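Local coordinates for lysozyme (Asticcacaulis excentricus, PDB 6H9D), which is the muramidase domain of SpmX, belongs to the phage lysozyme family of peptidoglycan hydrolases, and probably serves in cell morphogenesis and stalk synthesis, at residues V68-L76 with F96-N106. Sequence-based numbering, arbitrary orientation.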
loop_
_atom_site.group_PDB
_atom_site.type_symbol
_atom_site.label_atom_id
_atom_site.label_comp_id
_atom_site.label_asym_id
_atom_site.label_seq_id
_atom_site.Cartn_x
_atom_site.Cartn_y
_atom_site.Cartn_z
ATOM N N VAL A 68 -0.895 7.341 7.662
ATOM C CA VAL A 68 -1.294 8.313 6.643
ATOM C C VAL A 68 -2.059 9.441 7.342
ATOM O O VAL A 68 -1.814 10.613 7.100
ATOM C CB VAL A 68 -2.107 7.676 5.499
ATOM C CG1 VAL A 68 -2.664 8.745 4.572
ATOM C CG2 VAL A 68 -1.253 6.691 4.695
ATOM N N ASN A 69 -2.904 9.046 8.275
ATOM C CA ASN A 69 -3.677 9.990 9.108
ATOM C C ASN A 69 -2.712 10.887 9.881
ATOM O O ASN A 69 -2.927 12.078 9.923
ATOM C CB ASN A 69 -4.535 9.212 10.097
ATOM C CG ASN A 69 -5.904 8.927 9.546
ATOM O OD1 ASN A 69 -6.613 9.838 9.167
ATOM N ND2 ASN A 69 -6.279 7.674 9.502
ATOM N N ASN A 70 -1.648 10.314 10.412
ATOM C CA ASN A 70 -0.714 11.089 11.255
ATOM C C ASN A 70 0.241 11.931 10.418
ATOM O O ASN A 70 0.619 12.982 10.905
ATOM C CB ASN A 70 0.091 10.182 12.183
ATOM C CG ASN A 70 -0.754 9.416 13.174
ATOM O OD1 ASN A 70 -1.920 9.715 13.378
ATOM N ND2 ASN A 70 -0.167 8.406 13.775
ATOM N N LEU A 71 0.584 11.483 9.212
ATOM C CA LEU A 71 1.604 12.185 8.404
ATOM C C LEU A 71 0.986 13.256 7.508
ATOM O O LEU A 71 1.701 14.179 7.154
ATOM C CB LEU A 71 2.364 11.149 7.590
ATOM C CG LEU A 71 3.280 10.259 8.410
ATOM C CD1 LEU A 71 3.988 9.276 7.513
ATOM C CD2 LEU A 71 4.280 11.101 9.171
ATOM N N VAL A 72 -0.292 13.115 7.175
ATOM C CA VAL A 72 -0.951 14.103 6.283
ATOM C C VAL A 72 -1.677 15.149 7.135
ATOM O O VAL A 72 -2.530 14.772 7.892
ATOM C CB VAL A 72 -1.872 13.426 5.254
ATOM C CG1 VAL A 72 -2.612 14.456 4.427
ATOM C CG2 VAL A 72 -1.083 12.497 4.351
ATOM N N HIS A 73 -1.321 16.419 6.953
ATOM C CA HIS A 73 -1.914 17.545 7.712
ATOM C C HIS A 73 -2.994 18.262 6.899
ATOM O O HIS A 73 -3.713 19.060 7.487
ATOM C CB HIS A 73 -0.821 18.528 8.112
ATOM C CG HIS A 73 0.353 17.851 8.711
ATOM N ND1 HIS A 73 0.240 17.061 9.814
ATOM C CD2 HIS A 73 1.640 17.805 8.332
ATOM C CE1 HIS A 73 1.414 16.567 10.110
ATOM N NE2 HIS A 73 2.287 17.008 9.219
ATOM N N THR A 74 -3.067 18.028 5.596
ATOM C CA THR A 74 -4.121 18.710 4.815
ATOM C C THR A 74 -5.363 17.827 4.807
ATOM O O THR A 74 -5.227 16.628 5.028
ATOM C CB THR A 74 -3.674 18.988 3.379
ATOM O OG1 THR A 74 -3.577 17.733 2.721
ATOM C CG2 THR A 74 -2.355 19.716 3.289
ATOM N N PRO A 75 -6.563 18.366 4.537
ATOM C CA PRO A 75 -7.767 17.554 4.462
ATOM C C PRO A 75 -7.686 16.642 3.233
ATOM O O PRO A 75 -7.121 17.014 2.257
ATOM C CB PRO A 75 -8.892 18.572 4.301
ATOM C CG PRO A 75 -8.274 19.862 4.766
ATOM C CD PRO A 75 -6.831 19.768 4.328
ATOM N N LEU A 76 -8.263 15.455 3.330
ATOM C CA LEU A 76 -8.207 14.521 2.191
ATOM C C LEU A 76 -9.609 14.055 1.841
ATOM O O LEU A 76 -10.447 14.001 2.716
ATOM C CB LEU A 76 -7.430 13.275 2.616
ATOM C CG LEU A 76 -5.945 13.427 2.897
ATOM C CD1 LEU A 76 -5.396 12.110 3.382
ATOM C CD2 LEU A 76 -5.202 13.877 1.662
ATOM N N PHE A 96 7.534 6.622 2.989
ATOM C CA PHE A 96 6.401 7.523 2.752
ATOM C C PHE A 96 6.620 8.827 3.519
ATOM O O PHE A 96 6.458 9.908 2.970
ATOM C CB PHE A 96 5.076 6.895 3.174
ATOM C CG PHE A 96 3.877 7.777 2.942
ATOM C CD1 PHE A 96 3.500 8.134 1.657
ATOM C CD2 PHE A 96 3.114 8.221 4.000
ATOM C CE1 PHE A 96 2.408 8.960 1.441
ATOM C CE2 PHE A 96 2.010 9.028 3.789
ATOM C CZ PHE A 96 1.663 9.402 2.506
ATOM N N GLY A 97 6.977 8.692 4.802
ATOM C CA GLY A 97 7.301 9.829 5.673
ATOM C C GLY A 97 8.279 10.810 5.048
ATOM O O GLY A 97 8.182 12.001 5.284
ATOM N N GLN A 98 9.226 10.316 4.246
ATOM C CA GLN A 98 10.300 11.136 3.703
ATOM C C GLN A 98 10.035 11.516 2.243
ATOM O O GLN A 98 10.907 12.112 1.630
ATOM C CB GLN A 98 11.635 10.381 3.760
ATOM C CG GLN A 98 12.062 9.988 5.172
ATOM C CD GLN A 98 11.912 11.119 6.161
ATOM O OE1 GLN A 98 11.240 10.988 7.185
ATOM N NE2 GLN A 98 12.519 12.255 5.848
ATOM N N SER A 99 8.856 11.162 1.697
ATOM C CA SER A 99 8.650 11.174 0.234
ATOM C C SER A 99 8.258 12.564 -0.285
ATOM O O SER A 99 7.598 13.356 0.399
ATOM C CB SER A 99 7.603 10.153 -0.190
ATOM O OG SER A 99 6.318 10.507 0.317
ATOM N N ASP A 100 8.708 12.821 -1.518
ATOM C CA ASP A 100 8.221 13.883 -2.380
ATOM C C ASP A 100 6.679 13.906 -2.375
ATOM O O ASP A 100 6.076 14.964 -2.241
ATOM C CB ASP A 100 8.769 13.714 -3.805
ATOM C CG ASP A 100 8.842 12.287 -4.373
ATOM O OD1 ASP A 100 8.376 11.305 -3.726
ATOM O OD2 ASP A 100 9.366 12.149 -5.489
ATOM N N VAL A 101 6.066 12.726 -2.547
ATOM C CA VAL A 101 4.596 12.583 -2.600
ATOM C C VAL A 101 3.948 13.243 -1.388
ATOM O O VAL A 101 3.079 14.096 -1.537
ATOM C CB VAL A 101 4.170 11.110 -2.716
ATOM C CG1 VAL A 101 2.656 10.946 -2.603
ATOM C CG2 VAL A 101 4.695 10.496 -4.002
ATOM N N LEU A 102 4.386 12.863 -0.184
ATOM C CA LEU A 102 3.803 13.396 1.047
ATOM C C LEU A 102 4.037 14.914 1.136
ATOM O O LEU A 102 3.152 15.646 1.572
ATOM C CB LEU A 102 4.426 12.697 2.263
ATOM C CG LEU A 102 3.985 13.256 3.615
ATOM C CD1 LEU A 102 2.484 13.161 3.769
ATOM C CD2 LEU A 102 4.679 12.563 4.774
ATOM N N ARG A 103 5.226 15.372 0.756
ATOM C CA ARG A 103 5.539 16.796 0.813
ATOM C C ARG A 103 4.540 17.598 -0.013
ATOM O O ARG A 103 3.985 18.594 0.450
ATOM C CB ARG A 103 6.962 17.052 0.313
ATOM C CG ARG A 103 7.971 17.314 1.420
ATOM C CD ARG A 103 9.377 17.461 0.862
ATOM N NE ARG A 103 10.255 16.380 1.303
ATOM C CZ ARG A 103 10.850 15.520 0.482
ATOM N NH1 ARG A 103 10.665 15.613 -0.827
ATOM N NH2 ARG A 103 11.632 14.568 0.971
ATOM N N ARG A 104 4.323 17.145 -1.242
ATOM C CA ARG A 104 3.398 17.778 -2.170
ATOM C C ARG A 104 1.994 17.758 -1.587
ATOM O O ARG A 104 1.307 18.778 -1.566
ATOM C CB ARG A 104 3.418 17.060 -3.520
ATOM C CG ARG A 104 4.535 17.511 -4.448
ATOM C CD ARG A 104 5.405 18.571 -3.792
ATOM N NE ARG A 104 6.825 18.351 -4.052
ATOM C CZ ARG A 104 7.803 18.759 -3.251
ATOM N NH1 ARG A 104 7.518 19.411 -2.133
ATOM N NH2 ARG A 104 9.068 18.514 -3.568
ATOM N N VAL A 105 1.572 16.591 -1.112
ATOM C CA VAL A 105 0.242 16.467 -0.518
ATOM C C VAL A 105 0.073 17.518 0.581
ATOM O O VAL A 105 -0.972 18.162 0.673
ATOM C CB VAL A 105 -0.009 15.059 0.043
ATOM C CG1 VAL A 105 -1.161 15.044 1.034
ATOM C CG2 VAL A 105 -0.248 14.072 -1.073
ATOM N N ASN A 106 1.097 17.666 1.427
ATOM C CA ASN A 106 1.012 18.570 2.569
ATOM C C ASN A 106 1.074 20.034 2.097
ATOM O O ASN A 106 0.704 20.919 2.829
ATOM C CB ASN A 106 2.063 18.255 3.634
ATOM C CG ASN A 106 1.609 17.161 4.574
ATOM O OD1 ASN A 106 0.409 16.963 4.757
ATOM N ND2 ASN A 106 2.544 16.440 5.165
#
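Asn106, on the last turn of helix 100-106, uses both ends of its carboxamide to grip the backbone where helix 50-71 runs out, within the helical part of this phage-lysozyme fold. Asn106 ND2 donates to Leu71 O over 3.1 Å in an almost straight bond (178°); the acceptor lies in the amide plane and the donor in the plane of the carbonyl. Asn106 OD1 accepts from His73 N at 2.8 Å, this donor tilted 27° from the carbonyl plane. The two bonds reach backbone atoms on both sides of Val72, the first residue to leave helical geometry, and so fix the rotation of the amide. With CG anti to the carbonyl carbon, the carboxamide end of Asn106 is brought up against residues 71-73. The His73 ring lies nearly parallel to this amide, their planes 17° apart, and His73 CD2 is 3.6 Å from Asn106 ND2.

Leu71 carries the apolar side of the joint. Leu71 CD1 sits 3.8 Å from Phe96 CD2 and touches Gly97 CA as well, the leucine and phenylalanine side chains running past each other in opposite directions, while Leu71 CB rests against Leu102 CD2. Val68 CG2 approaches the same Phe96 ring. Val72 divides its two methyls: CG2 meets Leu102 CD1, and CG1 packs on Val105 CG1. Helix 78-91 backs this layer, Phe81 touching Val68 and Cys88 touching Phe96; Ala113 of helix 110-116 touches Val105.

At the start of helix 100-106, Ser99 is the N-cap, its OG accepting from Leu102 N and donating to Phe96 O. At the other end, Thr74 OG1 makes a weak hydrogen bond to Val105 O at 3.3 Å, and Thr74 CG2 lies 3.3 Å from Asn106 O.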